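PDB 6I5R: sugar ABC transporter substrate-binding protein, BlMnBP1 from Bifidobacterium animalis subsp. lactis ATCC 27673, which binds manno-oligosaccharides such as mannobiose and probably delivers them to the ABC transporter that supports growth on beta-mannan. Local coordinates for residues K156-E161 with K179-K184. Sequence-based numbering, arbitrary orientation.
Sequences KKVFEE and KLIKEK. With ZN (zinc ion), chain K.
V158 and F159 on the short helix 156-162 meet I181 near the C-terminal end of helix 171-184, in an apolar helix-helix contact near the surface of the solute-binding fold. The two segments run at 79° to each other, and their axes come no closer than 9.5 Å. I181 is the central residue. Its two branches divide the work: CG2 reaches V158 CG1 at 4.0 Å, while CD1 lies 3.8 Å from F159 CE1, approaching the ring obliquely. The I181 chain is nearly extended beyond CG1 (chi2 157°), which carries CD1 out to the ring. The side chain of F159 leaves the backbone pointing away from helix 171-184, yet ring atoms CD1 and CE1 still come close to I181. V158 and I181 cross at about a right angle.

No direct hydrogen bond or salt bridge joins the segments. At the exposed margin, K184 bends at chi3 and chi4, and its CE comes within 3.5 Å of E161 O. The charged ends of E161 and K184 stay apart, with OE2 and NZ separated by 6.3 Å. A water donates to K184 O at 2.7 Å and, weakly, to E161 OE2. Next in sequence to E161, E160 binds a zinc ion through both carboxylate oxygens and takes no part in the contact.

The contact probably belongs to one lobe of the periplasmic binding protein fold, away from the sugar pocket. Both helices pack on its sheet: V158 and I181 touch A278 of strand 277-283, and F159 touches T279. I181 also packs on P189 of strand 188-190, which follows helix 171-184 and pairs in parallel with strand 277-283.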
ATOM      1  N   LYS A 156      16.012 -15.763   1.376  1.00 16.39           N
ATOM      2  CA  LYS A 156      16.981 -16.304   0.424  1.00 17.39           C
ATOM      3  C   LYS A 156      17.605 -17.604   0.901  1.00 16.39           C
ATOM      4  O   LYS A 156      17.956 -18.451   0.075  1.00 19.00           O
ATOM      5  CB  LYS A 156      18.080 -15.282   0.192  1.00 16.39           C
ATOM      6  CG  LYS A 156      17.569 -13.931  -0.206  1.00 17.93           C
ATOM      7  CD  LYS A 156      18.662 -12.862  -0.109  1.00 20.67           C
ATOM      8  CE  LYS A 156      18.398 -11.712  -1.044  1.00 21.43           C
ATOM      9  NZ  LYS A 156      19.650 -10.904  -1.318  1.00 30.36           N
ATOM     10  N   LYS A 157      17.819 -17.753   2.211  1.00 17.88           N
ATOM     11  CA  LYS A 157      18.390 -18.986   2.719  1.00 17.22           C
ATOM     12  C   LYS A 157      17.423 -20.143   2.551  1.00 18.23           C
ATOM     13  O   LYS A 157      17.832 -21.249   2.198  1.00 16.39           O
ATOM     14  CB  LYS A 157      18.770 -18.824   4.181  1.00 16.39           C
ATOM     15  CG  LYS A 157      19.201 -20.111   4.871  1.00 19.99           C
ATOM     16  CD  LYS A 157      19.701 -19.858   6.286  1.00 24.65           C
ATOM     17  CE  LYS A 157      19.991 -21.173   7.026  1.00 23.17           C
ATOM     18  NZ  LYS A 157      18.746 -21.846   7.558  1.00 34.52           N
ATOM     19  N   VAL A 158      16.140 -19.912   2.823  1.00 16.39           N
ATOM     20  CA  VAL A 158      15.149 -20.956   2.593  1.00 18.77           C
ATOM     21  C   VAL A 158      15.084 -21.323   1.120  1.00 17.97           C
ATOM     22  O   VAL A 158      14.952 -22.500   0.761  1.00 16.39           O
ATOM     23  CB  VAL A 158      13.774 -20.505   3.108  1.00 17.26           C
ATOM     24  CG1 VAL A 158      12.702 -21.537   2.707  1.00 16.39           C
ATOM     25  CG2 VAL A 158      13.833 -20.318   4.610  1.00 16.39           C
ATOM     26  N   PHE A 159      15.136 -20.326   0.243  1.00 16.39           N
ATOM     27  CA  PHE A 159      15.137 -20.607  -1.192  1.00 18.24           C
ATOM     28  C   PHE A 159      16.335 -21.466  -1.596  1.00 21.57           C
ATOM     29  O   PHE A 159      16.193 -22.413  -2.383  1.00 16.39           O
ATOM     30  CB  PHE A 159      15.097 -19.283  -1.971  1.00 16.39           C
ATOM     31  CG  PHE A 159      13.689 -18.754  -2.211  1.00 19.97           C
ATOM     32  CD1 PHE A 159      12.756 -18.702  -1.189  1.00 16.39           C
ATOM     33  CD2 PHE A 159      13.316 -18.318  -3.459  1.00 17.72           C
ATOM     34  CE1 PHE A 159      11.476 -18.241  -1.428  1.00 16.70           C
ATOM     35  CE2 PHE A 159      12.045 -17.891  -3.703  1.00 18.87           C
ATOM     36  CZ  PHE A 159      11.128 -17.829  -2.670  1.00 18.08           C
ATOM     37  N   GLU A 160      17.519 -21.166  -1.058  1.00 16.39           N
ATOM     38  CA  GLU A 160      18.698 -21.975  -1.369  1.00 20.32           C
ATOM     39  C   GLU A 160      18.540 -23.397  -0.844  1.00 17.63           C
ATOM     40  O   GLU A 160      18.915 -24.363  -1.530  1.00 16.39           O
ATOM     41  CB  GLU A 160      19.947 -21.298  -0.795  1.00 18.17           C
ATOM     42  CG  GLU A 160      21.305 -21.913  -1.207  1.00 24.46           C
ATOM     43  CD  GLU A 160      21.713 -21.677  -2.686  1.00 21.18           C
ATOM     44  OE1 GLU A 160      21.989 -20.538  -3.123  1.00 27.28           O
ATOM     45  OE2 GLU A 160      21.803 -22.655  -3.442  1.00 30.04           O
ATOM     46  N   GLU A 161      17.953 -23.559   0.348  1.00 18.15           N
ATOM     47  CA  GLU A 161      17.753 -24.903   0.881  1.00 16.67           C
ATOM     48  C   GLU A 161      16.799 -25.700   0.002  1.00 16.39           C
ATOM     49  O   GLU A 161      16.944 -26.917  -0.146  1.00 18.07           O
ATOM     50  CB  GLU A 161      17.223 -24.828   2.309  1.00 17.00           C
ATOM     51  CG  GLU A 161      16.995 -26.175   2.952  1.00 22.29           C
ATOM     52  CD  GLU A 161      18.270 -26.853   3.438  1.00 28.11           C
ATOM     53  OE1 GLU A 161      19.387 -26.338   3.210  1.00 32.94           O
ATOM     54  OE2 GLU A 161      18.162 -27.929   4.048  1.00 33.23           O
ATOM     55  N   LYS A 179       6.175 -25.776  -3.575  1.00 16.39           N
ATOM     56  CA  LYS A 179       6.225 -27.211  -3.325  1.00 16.39           C
ATOM     57  C   LYS A 179       7.632 -27.666  -2.925  1.00 16.39           C
ATOM     58  O   LYS A 179       7.785 -28.462  -1.997  1.00 16.39           O
ATOM     59  CB  LYS A 179       5.717 -27.932  -4.581  1.00 16.39           C
ATOM     60  CG  LYS A 179       5.682 -29.454  -4.490  1.00 20.24           C
ATOM     61  CD  LYS A 179       5.291 -30.081  -5.817  1.00 22.03           C
ATOM     62  CE  LYS A 179       4.959 -31.567  -5.653  1.00 23.82           C
ATOM     63  NZ  LYS A 179       6.104 -32.443  -5.957  1.00 25.21           N
ATOM     64  N   LEU A 180       8.669 -27.141  -3.585  1.00 16.39           N
ATOM     65  CA  LEU A 180      10.032 -27.464  -3.181  1.00 18.92           C
ATOM     66  C   LEU A 180      10.303 -27.030  -1.748  1.00 21.75           C
ATOM     67  O   LEU A 180      10.955 -27.754  -0.982  1.00 16.39           O
ATOM     68  CB  LEU A 180      11.046 -26.805  -4.129  1.00 16.39           C
ATOM     69  CG  LEU A 180      11.142 -27.345  -5.568  1.00 16.39           C
ATOM     70  CD1 LEU A 180      12.192 -26.592  -6.380  1.00 18.91           C
ATOM     71  CD2 LEU A 180      11.476 -28.825  -5.507  1.00 18.10           C
ATOM     72  N   ILE A 181       9.853 -25.818  -1.385  1.00 16.39           N
ATOM     73  CA  ILE A 181      10.030 -25.328  -0.023  1.00 16.39           C
ATOM     74  C   ILE A 181       9.329 -26.257   0.954  1.00 16.39           C
ATOM     75  O   ILE A 181       9.860 -26.592   2.020  1.00 16.39           O
ATOM     76  CB  ILE A 181       9.510 -23.871   0.077  1.00 17.10           C
ATOM     77  CG1 ILE A 181      10.415 -22.925  -0.736  1.00 16.39           C
ATOM     78  CG2 ILE A 181       9.372 -23.464   1.526  1.00 16.39           C
ATOM     79  CD1 ILE A 181       9.750 -21.620  -1.188  1.00 18.57           C
ATOM     80  N   LYS A 182       8.108 -26.657   0.623  1.00 16.39           N
ATOM     81  CA  LYS A 182       7.350 -27.511   1.521  1.00 16.39           C
ATOM     82  C   LYS A 182       8.053 -28.845   1.702  1.00 19.48           C
ATOM     83  O   LYS A 182       8.162 -29.351   2.824  1.00 16.39           O
ATOM     84  CB  LYS A 182       5.945 -27.699   0.963  1.00 16.39           C
ATOM     85  CG  LYS A 182       5.004 -28.485   1.814  1.00 17.49           C
ATOM     86  CD  LYS A 182       4.690 -27.771   3.081  1.00 17.86           C
ATOM     87  CE  LYS A 182       3.792 -28.655   3.970  1.00 23.21           C
ATOM     88  NZ  LYS A 182       3.665 -27.992   5.279  1.00 32.11           N
ATOM     89  N   GLU A 183       8.596 -29.397   0.618  1.00 16.39           N
ATOM     90  CA  GLU A 183       9.105 -30.759   0.691  1.00 17.81           C
ATOM     91  C   GLU A 183      10.513 -30.814   1.236  1.00 16.39           C
ATOM     92  O   GLU A 183      10.883 -31.797   1.886  1.00 16.39           O
ATOM     93  CB  GLU A 183       9.042 -31.426  -0.678  1.00 16.39           C
ATOM     94  CG  GLU A 183       7.618 -31.685  -1.070  1.00 17.94           C
ATOM     95  CD  GLU A 183       7.473 -32.394  -2.353  1.00 24.10           C
ATOM     96  OE1 GLU A 183       8.491 -32.570  -3.037  1.00 26.64           O
ATOM     97  OE2 GLU A 183       6.326 -32.793  -2.676  1.00 23.06           O
ATOM     98  N   LYS A 184      11.296 -29.762   1.040  1.00 16.39           N
ATOM     99  CA  LYS A 184      12.699 -29.829   1.386  1.00 18.60           C
ATOM    100  C   LYS A 184      13.127 -28.923   2.521  1.00 16.39           C
ATOM    101  O   LYS A 184      14.267 -29.044   2.972  1.00 16.39           O
ATOM    102  CB  LYS A 184      13.550 -29.510   0.153  1.00 18.35           C
ATOM    103  CG  LYS A 184      13.368 -30.484  -0.986  1.00 17.80           C
ATOM    104  CD  LYS A 184      13.953 -29.953  -2.274  1.00 25.34           C
ATOM    105  CE  LYS A 184      15.349 -29.326  -2.070  1.00 22.40           C
ATOM    106  NZ  LYS A 184      16.262 -30.328  -1.500  1.00 32.01           N
TER
HETATM  107 ZN    ZN K 511      22.613 -21.129  -4.815  1.00106.61          ZN
HETATM  108  O   HOH W   1      16.530 -30.514   2.510  1.00 20.97           O
HETATM  109  O   HOH W   2      22.158 -22.552  -5.255  1.00 33.87           O